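Local atomic coordinates of glycerophosphodiester phosphodiesterase (Thermotoga maritima, PDB entry 1O1Z), a protein that belongs to the glycerophosphoryl diester phosphodiesterase family and is built on a TIM-barrel fold. Residues Ile201-Tyr212 against Ile219-Phe230. Residues are numbered along the deposited sequence; the frame is centred on the assembly and turned at random.
Sequences IFVWTLNDPEIY and IDGVITDEVELF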
# COMPACT_ATOMS: atom_id res chain seq x y z
N ILE A 201 4.32 10.41 6.56
CA ILE A 201 5.25 10.00 5.53
C ILE A 201 5.57 8.51 5.65
O ILE A 201 6.07 8.08 6.67
CB ILE A 201 6.58 10.80 5.67
CG1 ILE A 201 6.33 12.33 5.73
CG2 ILE A 201 7.56 10.37 4.59
CD1 ILE A 201 5.64 12.91 4.53
N PHE A 202 5.25 7.75 4.61
CA PHE A 202 5.61 6.33 4.51
C PHE A 202 6.68 6.20 3.45
O PHE A 202 6.67 6.92 2.43
CB PHE A 202 4.42 5.46 4.07
CG PHE A 202 3.41 5.19 5.14
CD1 PHE A 202 2.38 6.06 5.37
CD2 PHE A 202 3.47 3.99 5.88
CE1 PHE A 202 1.44 5.82 6.36
CE2 PHE A 202 2.52 3.75 6.88
CZ PHE A 202 1.50 4.67 7.09
N VAL A 203 7.62 5.30 3.67
CA VAL A 203 8.60 4.95 2.65
C VAL A 203 8.44 3.53 2.18
O VAL A 203 8.04 2.68 2.93
CB VAL A 203 10.05 5.23 3.10
CG1 VAL A 203 10.21 6.70 3.39
CG2 VAL A 203 10.45 4.39 4.28
N TRP A 204 8.73 3.28 0.90
CA TRP A 204 8.62 1.95 0.30
C TRP A 204 9.70 1.73 -0.75
O TRP A 204 10.30 2.68 -1.22
CB TRP A 204 7.26 1.80 -0.38
CG TRP A 204 7.03 2.82 -1.49
CD1 TRP A 204 6.55 4.08 -1.33
CD2 TRP A 204 7.34 2.69 -2.89
NE1 TRP A 204 6.52 4.73 -2.54
CE2 TRP A 204 6.98 3.90 -3.52
CE3 TRP A 204 7.86 1.66 -3.68
CZ2 TRP A 204 7.14 4.12 -4.89
CZ3 TRP A 204 8.02 1.88 -5.05
CH2 TRP A 204 7.66 3.11 -5.64
N THR A 205 9.97 0.48 -1.13
CA THR A 205 9.72 -0.72 -0.37
C THR A 205 11.08 -1.04 0.24
O THR A 205 12.03 -1.41 -0.46
CB THR A 205 9.30 -1.86 -1.30
OG1 THR A 205 7.98 -1.61 -1.78
CG2 THR A 205 9.21 -3.18 -0.50
N LEU A 206 11.18 -0.83 1.54
CA LEU A 206 12.48 -0.76 2.17
C LEU A 206 12.77 -2.05 2.91
O LEU A 206 12.05 -2.43 3.84
CB LEU A 206 12.50 0.45 3.11
CG LEU A 206 13.83 0.69 3.82
CD1 LEU A 206 14.99 0.78 2.84
CD2 LEU A 206 13.73 1.90 4.68
N ASN A 207 13.84 -2.73 2.50
CA ASN A 207 14.27 -3.96 3.13
C ASN A 207 15.65 -3.86 3.78
O ASN A 207 16.12 -4.81 4.40
CB ASN A 207 14.23 -5.10 2.11
CG ASN A 207 12.83 -5.41 1.65
OD1 ASN A 207 11.88 -5.28 2.40
ND2 ASN A 207 12.70 -5.83 0.38
N ASP A 208 16.29 -2.71 3.64
CA ASP A 208 17.69 -2.50 4.04
C ASP A 208 17.70 -1.79 5.39
O ASP A 208 17.33 -0.63 5.49
CB ASP A 208 18.37 -1.65 2.95
CG ASP A 208 19.85 -1.38 3.21
OD1 ASP A 208 20.24 -1.34 4.38
OD2 ASP A 208 20.68 -1.18 2.29
N PRO A 209 18.13 -2.47 6.45
CA PRO A 209 18.09 -1.85 7.78
C PRO A 209 19.02 -0.66 7.97
O PRO A 209 18.79 0.17 8.87
CB PRO A 209 18.49 -3.01 8.74
CG PRO A 209 19.02 -4.06 7.92
CD PRO A 209 18.63 -3.85 6.49
N GLU A 210 20.09 -0.58 7.20
CA GLU A 210 21.01 0.54 7.31
C GLU A 210 20.38 1.80 6.76
O GLU A 210 20.47 2.86 7.37
CB GLU A 210 22.33 0.26 6.63
CG GLU A 210 23.32 1.42 6.68
CD GLU A 210 23.69 1.88 8.09
OE1 GLU A 210 23.47 1.15 9.09
OE2 GLU A 210 24.23 3.00 8.19
N ILE A 211 19.74 1.70 5.60
CA ILE A 211 19.03 2.86 5.06
C ILE A 211 17.91 3.27 6.01
O ILE A 211 17.72 4.44 6.29
CB ILE A 211 18.49 2.57 3.66
CG1 ILE A 211 19.65 2.42 2.67
CG2 ILE A 211 17.53 3.70 3.20
CD1 ILE A 211 19.24 1.88 1.33
N TYR A 212 17.22 2.29 6.57
CA TYR A 212 16.16 2.57 7.54
C TYR A 212 16.69 3.39 8.71
O TYR A 212 16.06 4.36 9.14
CB TYR A 212 15.57 1.25 8.03
CG TYR A 212 14.40 1.33 9.00
CD1 TYR A 212 13.27 2.07 8.69
CD2 TYR A 212 14.43 0.66 10.21
CE1 TYR A 212 12.19 2.12 9.55
CE2 TYR A 212 13.35 0.71 11.09
CZ TYR A 212 12.23 1.44 10.74
OH TYR A 212 11.14 1.50 11.58
N ILE A 219 10.52 9.73 9.03
CA ILE A 219 9.37 9.02 8.52
C ILE A 219 8.44 8.57 9.65
O ILE A 219 8.84 8.39 10.80
CB ILE A 219 9.77 7.77 7.69
CG1 ILE A 219 10.38 6.67 8.56
CG2 ILE A 219 10.73 8.17 6.55
CD1 ILE A 219 10.75 5.40 7.82
N ASP A 220 7.19 8.35 9.25
CA ASP A 220 6.16 7.84 10.14
C ASP A 220 5.86 6.35 9.95
O ASP A 220 5.29 5.72 10.83
CB ASP A 220 4.89 8.64 9.92
CG ASP A 220 5.08 10.08 10.24
OD1 ASP A 220 5.12 10.92 9.30
OD2 ASP A 220 5.28 10.44 11.45
N GLY A 221 6.23 5.81 8.80
CA GLY A 221 5.92 4.44 8.45
C GLY A 221 6.83 3.89 7.38
O GLY A 221 7.44 4.62 6.60
N VAL A 222 6.89 2.57 7.36
CA VAL A 222 7.70 1.83 6.40
C VAL A 222 6.90 0.67 5.84
O VAL A 222 6.20 -0.01 6.58
CB VAL A 222 9.02 1.37 7.03
CG1 VAL A 222 8.79 0.45 8.23
CG2 VAL A 222 9.92 0.69 5.97
N ILE A 223 6.99 0.47 4.53
CA ILE A 223 6.42 -0.64 3.84
C ILE A 223 7.57 -1.54 3.45
O ILE A 223 8.49 -1.12 2.75
CB ILE A 223 5.61 -0.13 2.62
CG1 ILE A 223 4.44 0.74 3.08
CG2 ILE A 223 5.18 -1.29 1.73
CD1 ILE A 223 3.84 1.62 2.01
N THR A 224 7.58 -2.77 3.97
CA THR A 224 8.72 -3.66 3.85
C THR A 224 8.28 -5.09 3.60
O THR A 224 7.22 -5.50 4.06
CB THR A 224 9.55 -3.63 5.18
OG1 THR A 224 10.69 -4.49 5.07
CG2 THR A 224 8.75 -4.14 6.38
N ASP A 225 9.11 -5.86 2.90
CA ASP A 225 8.90 -7.30 2.78
C ASP A 225 9.37 -8.07 4.04
O ASP A 225 8.93 -9.18 4.30
CB ASP A 225 9.63 -7.86 1.58
CG ASP A 225 9.30 -7.16 0.29
OD1 ASP A 225 8.11 -6.85 0.06
OD2 ASP A 225 10.19 -6.93 -0.58
N GLU A 226 10.29 -7.47 4.78
CA GLU A 226 10.99 -8.11 5.90
C GLU A 226 10.38 -7.70 7.22
O GLU A 226 10.95 -6.95 8.02
CB GLU A 226 12.48 -7.75 5.84
CG GLU A 226 13.21 -8.34 4.65
CD GLU A 226 13.53 -9.83 4.80
OE1 GLU A 226 13.25 -10.45 5.86
OE2 GLU A 226 14.08 -10.40 3.84
N VAL A 227 9.17 -8.22 7.47
CA VAL A 227 8.39 -7.77 8.60
C VAL A 227 9.06 -7.99 9.96
O VAL A 227 9.16 -7.06 10.77
CB VAL A 227 6.98 -8.39 8.60
CG1 VAL A 227 6.23 -8.03 9.86
CG2 VAL A 227 6.22 -7.96 7.37
N GLU A 228 9.51 -9.21 10.25
CA GLU A 228 10.10 -9.46 11.57
C GLU A 228 11.33 -8.59 11.82
O GLU A 228 11.52 -8.07 12.90
CB GLU A 228 10.52 -10.92 11.75
CG GLU A 228 9.39 -11.93 11.83
CD GLU A 228 9.90 -13.37 11.83
OE1 GLU A 228 10.12 -13.90 12.93
OE2 GLU A 228 10.14 -13.95 10.73
N LEU A 229 12.17 -8.44 10.80
CA LEU A 229 13.35 -7.60 10.89
C LEU A 229 12.98 -6.19 11.33
O LEU A 229 13.51 -5.66 12.27
CB LEU A 229 14.06 -7.58 9.54
CG LEU A 229 15.26 -6.64 9.37
CD1 LEU A 229 16.32 -6.89 10.40
CD2 LEU A 229 15.79 -6.79 7.94
N PHE A 230 12.02 -5.58 10.64
CA PHE A 230 11.72 -4.19 10.89
C PHE A 230 10.94 -3.99 12.18
O PHE A 230 11.12 -3.00 12.90
CB PHE A 230 11.03 -3.58 9.65
CG PHE A 230 12.01 -3.16 8.60
CD1 PHE A 230 12.73 -4.09 7.89
CD2 PHE A 230 12.23 -1.82 8.36
CE1 PHE A 230 13.69 -3.69 6.94
CE2 PHE A 230 13.16 -1.43 7.40
CZ PHE A 230 13.89 -2.37 6.70
O HOH W 1 10.77 -0.35 13.36
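Val-203 and Val-222 form one rung, and Phe-202 and Gly-221 the next, of the parallel pairing that closes the last beta-alpha-beta unit of the TIM barrel, helix 209-215 linking the two strands. The backbone ladder runs from Val-203 N to Gly-221 O and from Val-203 O to Ile-223 N (2.9 Å), then to Leu-206 N, which donates to Ile-223 O beyond the cis peptide before Thr-205. At the start of the strands, Asp-220 OD1 takes the N-H of Ile-201 through its anti lone pair, a nearly straight bond (172°), and also salt-bridges Arg-195.

Past the strand ends, the Asn-207 amide grips the other loop with both its polar atoms. OD1 accepts Asp-225 N in the carbonyl plane (2.9 Å), and ND2 reaches Asp-225 OD2 from above the carboxylate (2.9 Å), while Asp-225 OD1 bonds His-18.

Apolar contacts fill the helix-facing side, where Tyr-212 CE1 meets Ile-219 CD1 at 4.0 Å and Val-222 CG2 touches Leu-206 CB (3.9 Å). With CG anti to the backbone N (chi1 -177°), Tyr-212 turns its ring face to the edge of Phe-230, planes at 53°; Phe-230 CE2 lies 3.4 Å from Tyr-212 CG, and one water joins Tyr-212 OH to Phe-230 O.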